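PDB 4PF1: peptidase S15/CocE/NonD from Thaumarchaeota archaeon SCGC AB-539-E09, which is an aminopeptidase of the S15 serine peptidase family with an alpha/beta hydrolase fold, probably cleaving residues from the N-terminus of peptides. Local coordinates for residues V322-A335 with Q342-N354. Residues are numbered along the deposited sequence; the frame is centred on the assembly and turned at random.
Sequences VLGPWNHGQGRRDA and QFEGDTGGWFRRN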
loop_
_atom_site.group_PDB
_atom_site.type_symbol
_atom_site.label_atom_id
_atom_site.label_comp_id
_atom_site.label_asym_id
_atom_site.label_seq_id
_atom_site.Cartn_x
_atom_site.Cartn_y
_atom_site.Cartn_z
ATOM N N VAL A 322 -35.558 1.003 1.909
ATOM C CA VAL A 322 -34.387 1.075 1.036
ATOM C C VAL A 322 -33.380 0.025 1.505
ATOM O O VAL A 322 -33.001 0.017 2.675
ATOM C CB VAL A 322 -33.760 2.501 0.977
ATOM C CG1 VAL A 322 -32.555 2.535 0.036
ATOM C CG2 VAL A 322 -34.791 3.544 0.558
ATOM N N LEU A 323 -32.982 -0.881 0.597
ATOM C CA LEU A 323 -32.024 -1.945 0.885
ATOM C C LEU A 323 -30.838 -1.835 -0.080
ATOM O O LEU A 323 -30.956 -2.177 -1.261
ATOM C CB LEU A 323 -32.727 -3.319 0.787
ATOM C CG LEU A 323 -31.964 -4.568 1.263
ATOM C CD1 LEU A 323 -31.523 -4.446 2.726
ATOM C CD2 LEU A 323 -32.819 -5.794 1.104
ATOM N N GLY A 324 -29.736 -1.278 0.418
ATOM C CA GLY A 324 -28.527 -1.052 -0.369
ATOM C C GLY A 324 -27.437 -2.093 -0.180
ATOM O O GLY A 324 -27.518 -2.918 0.734
ATOM N N PRO A 325 -26.378 -2.070 -1.039
ATOM C CA PRO A 325 -25.287 -3.060 -0.900
ATOM C C PRO A 325 -24.284 -2.582 0.143
ATOM O O PRO A 325 -23.105 -2.346 -0.154
ATOM C CB PRO A 325 -24.684 -3.084 -2.305
ATOM C CG PRO A 325 -24.846 -1.665 -2.790
ATOM C CD PRO A 325 -26.109 -1.123 -2.145
ATOM N N TRP A 326 -24.769 -2.392 1.362
ATOM C CA TRP A 326 -24.000 -1.728 2.386
ATOM C C TRP A 326 -23.715 -2.566 3.592
ATOM O O TRP A 326 -24.533 -3.388 4.000
ATOM C CB TRP A 326 -24.760 -0.463 2.837
ATOM C CG TRP A 326 -25.098 0.482 1.719
ATOM C CD1 TRP A 326 -24.261 0.918 0.733
ATOM C CD2 TRP A 326 -26.339 1.175 1.529
ATOM N NE1 TRP A 326 -24.908 1.827 -0.070
ATOM C CE2 TRP A 326 -26.188 2.001 0.392
ATOM C CE3 TRP A 326 -27.567 1.184 2.215
ATOM C CZ2 TRP A 326 -27.231 2.798 -0.099
ATOM C CZ3 TRP A 326 -28.603 1.960 1.718
ATOM C CH2 TRP A 326 -28.426 2.770 0.585
ATOM N N ASN A 327 -22.571 -2.287 4.222
ATOM C CA ASN A 327 -22.246 -2.826 5.523
ATOM C C ASN A 327 -22.951 -1.927 6.563
ATOM O O ASN A 327 -23.765 -1.081 6.176
ATOM C CB ASN A 327 -20.720 -2.919 5.733
ATOM C CG ASN A 327 -19.959 -1.609 5.801
ATOM O OD1 ASN A 327 -20.518 -0.525 5.945
ATOM N ND2 ASN A 327 -18.644 -1.699 5.778
ATOM N N HIS A 328 -22.621 -2.065 7.848
ATOM C CA HIS A 328 -23.282 -1.304 8.903
ATOM C C HIS A 328 -23.285 0.254 8.719
ATOM O O HIS A 328 -24.315 0.881 8.973
ATOM C CB HIS A 328 -22.706 -1.662 10.271
ATOM C CG HIS A 328 -23.495 -1.097 11.399
ATOM N ND1 HIS A 328 -24.866 -1.256 11.469
ATOM C CD2 HIS A 328 -23.085 -0.354 12.449
ATOM C CE1 HIS A 328 -25.244 -0.611 12.557
ATOM N NE2 HIS A 328 -24.204 -0.063 13.185
ATOM N N GLY A 329 -22.167 0.845 8.302
ATOM C CA GLY A 329 -22.078 2.302 8.192
ATOM C C GLY A 329 -22.097 2.921 6.804
ATOM O O GLY A 329 -22.134 4.151 6.689
ATOM N N GLN A 330 -22.105 2.091 5.740
ATOM C CA GLN A 330 -22.017 2.553 4.342
ATOM C C GLN A 330 -23.241 3.333 3.816
ATOM O O GLN A 330 -23.098 4.119 2.872
ATOM C CB GLN A 330 -21.701 1.395 3.411
ATOM C CG GLN A 330 -20.204 1.211 3.228
ATOM C CD GLN A 330 -19.860 0.053 2.333
ATOM O OE1 GLN A 330 -20.536 -0.983 2.309
ATOM N NE2 GLN A 330 -18.766 0.190 1.608
ATOM N N GLY A 331 -24.410 3.131 4.414
ATOM C CA GLY A 331 -25.605 3.884 4.041
ATOM C C GLY A 331 -25.494 5.344 4.463
ATOM O O GLY A 331 -26.135 6.219 3.871
ATOM N N ARG A 332 -24.625 5.617 5.467
ATOM C CA ARG A 332 -24.394 6.942 6.051
ATOM C C ARG A 332 -23.068 7.581 5.570
ATOM O O ARG A 332 -22.688 8.650 6.057
ATOM C CB ARG A 332 -24.408 6.837 7.585
ATOM C CG ARG A 332 -25.774 6.497 8.156
ATOM C CD ARG A 332 -25.678 6.097 9.611
ATOM N NE ARG A 332 -25.341 4.682 9.762
ATOM C CZ ARG A 332 -24.829 4.151 10.865
ATOM N NH1 ARG A 332 -24.584 4.912 11.927
ATOM N NH2 ARG A 332 -24.560 2.855 10.921
ATOM N N ARG A 333 -22.379 6.943 4.608
ATOM C CA ARG A 333 -21.130 7.469 4.051
ATOM C C ARG A 333 -20.987 7.040 2.576
ATOM O O ARG A 333 -21.991 6.743 1.927
ATOM C CB ARG A 333 -19.904 7.025 4.902
ATOM C CG ARG A 333 -19.647 5.508 4.954
ATOM C CD ARG A 333 -18.301 5.200 5.595
ATOM N NE ARG A 333 -18.044 3.760 5.698
ATOM C CZ ARG A 333 -17.421 3.039 4.768
ATOM N NH1 ARG A 333 -16.999 3.612 3.646
ATOM N NH2 ARG A 333 -17.222 1.741 4.950
ATOM N N ASP A 334 -19.746 7.043 2.050
ATOM C CA ASP A 334 -19.436 6.597 0.696
ATOM C C ASP A 334 -19.522 5.070 0.618
ATOM O O ASP A 334 -19.148 4.382 1.575
ATOM C CB ASP A 334 -18.033 7.073 0.284
ATOM C CG ASP A 334 -16.934 6.561 1.196
ATOM O OD1 ASP A 334 -16.955 6.901 2.400
ATOM O OD2 ASP A 334 -16.089 5.769 0.719
ATOM N N ALA A 335 -20.027 4.537 -0.504
ATOM C CA ALA A 335 -20.126 3.092 -0.687
ATOM C C ALA A 335 -19.944 2.704 -2.157
ATOM O O ALA A 335 -20.903 2.277 -2.819
ATOM C CB ALA A 335 -21.451 2.578 -0.152
ATOM N N GLN A 342 -17.157 -4.489 -6.117
ATOM C CA GLN A 342 -17.215 -3.125 -6.643
ATOM C C GLN A 342 -18.615 -2.814 -7.160
ATOM O O GLN A 342 -19.166 -3.568 -7.965
ATOM C CB GLN A 342 -16.162 -2.914 -7.735
ATOM C CG GLN A 342 -14.736 -2.920 -7.192
ATOM C CD GLN A 342 -13.707 -2.900 -8.287
ATOM O OE1 GLN A 342 -13.585 -3.839 -9.079
ATOM N NE2 GLN A 342 -12.911 -1.845 -8.327
ATOM N N PHE A 343 -19.205 -1.719 -6.658
ATOM C CA PHE A 343 -20.563 -1.309 -7.014
ATOM C C PHE A 343 -20.530 -0.161 -8.032
ATOM O O PHE A 343 -19.474 0.442 -8.246
ATOM C CB PHE A 343 -21.361 -0.929 -5.743
ATOM C CG PHE A 343 -21.240 -1.941 -4.616
ATOM C CD1 PHE A 343 -21.527 -3.289 -4.831
ATOM C CD2 PHE A 343 -20.824 -1.550 -3.348
ATOM C CE1 PHE A 343 -21.386 -4.225 -3.801
ATOM C CE2 PHE A 343 -20.685 -2.488 -2.319
ATOM C CZ PHE A 343 -20.976 -3.817 -2.549
ATOM N N GLU A 344 -21.662 0.095 -8.708
ATOM C CA GLU A 344 -21.723 1.120 -9.747
ATOM C C GLU A 344 -21.834 2.524 -9.138
ATOM O O GLU A 344 -22.936 3.044 -8.944
ATOM C CB GLU A 344 -22.865 0.840 -10.738
ATOM C CG GLU A 344 -22.504 -0.193 -11.793
ATOM C CD GLU A 344 -21.502 0.281 -12.829
ATOM O OE1 GLU A 344 -21.911 1.002 -13.766
ATOM O OE2 GLU A 344 -20.306 -0.068 -12.703
ATOM N N GLY A 345 -20.675 3.105 -8.833
ATOM C CA GLY A 345 -20.560 4.437 -8.252
ATOM C C GLY A 345 -20.782 4.461 -6.756
ATOM O O GLY A 345 -20.948 3.408 -6.130
ATOM N N ASP A 346 -20.785 5.669 -6.171
ATOM C CA ASP A 346 -21.028 5.850 -4.742
ATOM C C ASP A 346 -22.530 5.697 -4.460
ATOM O O ASP A 346 -23.278 6.677 -4.506
ATOM C CB ASP A 346 -20.481 7.218 -4.257
ATOM C CG ASP A 346 -20.741 7.534 -2.791
ATOM O OD1 ASP A 346 -21.165 6.620 -2.051
ATOM O OD2 ASP A 346 -20.542 8.697 -2.393
ATOM N N THR A 347 -22.955 4.451 -4.168
ATOM C CA THR A 347 -24.355 4.092 -3.893
ATOM C C THR A 347 -24.886 4.785 -2.620
ATOM O O THR A 347 -26.080 5.072 -2.538
ATOM C CB THR A 347 -24.502 2.566 -3.783
ATOM O OG1 THR A 347 -23.720 2.097 -2.685
ATOM C CG2 THR A 347 -24.094 1.843 -5.061
ATOM N N GLY A 348 -23.996 5.015 -1.647
ATOM C CA GLY A 348 -24.319 5.682 -0.389
ATOM C C GLY A 348 -24.668 7.136 -0.616
ATOM O O GLY A 348 -25.771 7.577 -0.275
ATOM N N GLY A 349 -23.746 7.855 -1.259
ATOM C CA GLY A 349 -23.929 9.253 -1.645
ATOM C C GLY A 349 -25.079 9.449 -2.620
ATOM O O GLY A 349 -25.790 10.456 -2.539
ATOM N N TRP A 350 -25.291 8.466 -3.539
ATOM C CA TRP A 350 -26.394 8.508 -4.511
ATOM C C TRP A 350 -27.740 8.455 -3.791
ATOM O O TRP A 350 -28.656 9.182 -4.165
ATOM C CB TRP A 350 -26.297 7.356 -5.537
ATOM C CG TRP A 350 -27.440 7.332 -6.516
ATOM C CD1 TRP A 350 -27.528 8.023 -7.687
ATOM C CD2 TRP A 350 -28.692 6.642 -6.361
ATOM N NE1 TRP A 350 -28.756 7.808 -8.274
ATOM C CE2 TRP A 350 -29.491 6.967 -7.479
ATOM C CE3 TRP A 350 -29.218 5.779 -5.381
ATOM C CZ2 TRP A 350 -30.781 6.448 -7.654
ATOM C CZ3 TRP A 350 -30.502 5.281 -5.547
ATOM C CH2 TRP A 350 -31.266 5.608 -6.675
ATOM N N PHE A 351 -27.868 7.565 -2.786
ATOM C CA PHE A 351 -29.106 7.417 -2.023
ATOM C C PHE A 351 -29.442 8.698 -1.246
ATOM O O PHE A 351 -30.592 9.132 -1.269
ATOM C CB PHE A 351 -29.041 6.204 -1.060
ATOM C CG PHE A 351 -30.028 6.303 0.085
ATOM C CD1 PHE A 351 -31.393 6.136 -0.135
ATOM C CD2 PHE A 351 -29.604 6.663 1.360
ATOM C CE1 PHE A 351 -32.310 6.301 0.903
ATOM C CE2 PHE A 351 -30.525 6.826 2.398
ATOM C CZ PHE A 351 -31.869 6.642 2.162
ATOM N N ARG A 352 -28.462 9.263 -0.523
ATOM C CA ARG A 352 -28.696 10.451 0.305
ATOM C C ARG A 352 -29.073 11.677 -0.527
ATOM O O ARG A 352 -30.016 12.378 -0.163
ATOM C CB ARG A 352 -27.490 10.755 1.205
ATOM C CG ARG A 352 -27.375 9.777 2.375
ATOM C CD ARG A 352 -26.369 10.207 3.443
ATOM N NE ARG A 352 -25.051 10.552 2.893
ATOM C CZ ARG A 352 -24.129 9.665 2.532
ATOM N NH1 ARG A 352 -24.375 8.364 2.625
ATOM N NH2 ARG A 352 -22.964 10.072 2.052
ATOM N N ARG A 353 -28.376 11.914 -1.649
ATOM C CA ARG A 353 -28.647 13.076 -2.502
ATOM C C ARG A 353 -29.955 12.941 -3.301
ATOM O O ARG A 353 -30.703 13.910 -3.398
ATOM C CB ARG A 353 -27.485 13.330 -3.481
ATOM C CG ARG A 353 -26.162 13.741 -2.825
ATOM C CD ARG A 353 -25.105 14.151 -3.847
ATOM N NE ARG A 353 -25.003 13.198 -4.955
ATOM C CZ ARG A 353 -24.153 12.177 -4.991
ATOM N NH1 ARG A 353 -23.296 11.983 -3.995
ATOM N NH2 ARG A 353 -24.141 11.352 -6.028
ATOM N N ASN A 354 -30.209 11.760 -3.902
ATOM C CA ASN A 354 -31.341 11.573 -4.816
ATOM C C ASN A 354 -32.625 11.033 -4.173
ATOM O O ASN A 354 -33.682 11.148 -4.791
ATOM C CB ASN A 354 -30.939 10.666 -5.976
ATOM C CG ASN A 354 -29.905 11.286 -6.872
ATOM O OD1 ASN A 354 -30.217 12.092 -7.751
ATOM N ND2 ASN A 354 -28.644 10.951 -6.646
#
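Thr-347 has OG1 set between its own backbone N and carbonyl carbon (chi1 62°), which turns the hydroxyl onto Ala-335 and Trp-326 together. Thr-347 OG1 donates to Ala-335 O at 2.8 Å, in the carbonyl plane and on a lone pair, and accepts from Trp-326 NE1 at 2.9 Å, slightly tilted from the indole plane. Asp-346 swings CG anti to its backbone N (chi1 177°); its OD1 then takes Ala-335 N at 2.8 Å on one face of the carboxylate and Gly-349 N on the other, the second a capping bond that makes Asp-346 the N-cap of the helix. A CB on Gly-348 would run into Arg-333 O and Gln-330 O.

One turn further on, Arg-352, bent at chi3 (-51°), lays its guanidinium edge on the backbone: Arg-352 NH1 donates to Gly-331 O and to Arg-333 O, each at 3.0 Å, while NH2 pairs with Asp-92. A leucine here would probably leave both carbonyls and the Asp-92 carboxylate without their charged mate, and the loop less firmly fixed. Pro-325 CB sits over the centre of the Phe-343 ring, a CH-pi contact. Trp-326 CH2 meets Phe-351 CB, the two rings oblique to each other, and Val-322 CG2 touches Phe-351 CE1 at 3.7 Å.

The loop so held carries His-328, which hydrogen-bonds to Ser-161 and Asp-295 in an arrangement consistent with the catalytic triad of an alpha/beta hydrolase. Helix 347-365 packs its first turns on the loop that follows strand 319-324, and Phe-351 reaches back to Val-322 of that strand, which runs between strands 287-292 and 375-379 of the central sheet; the same ring touches Leu-288 and Val-290.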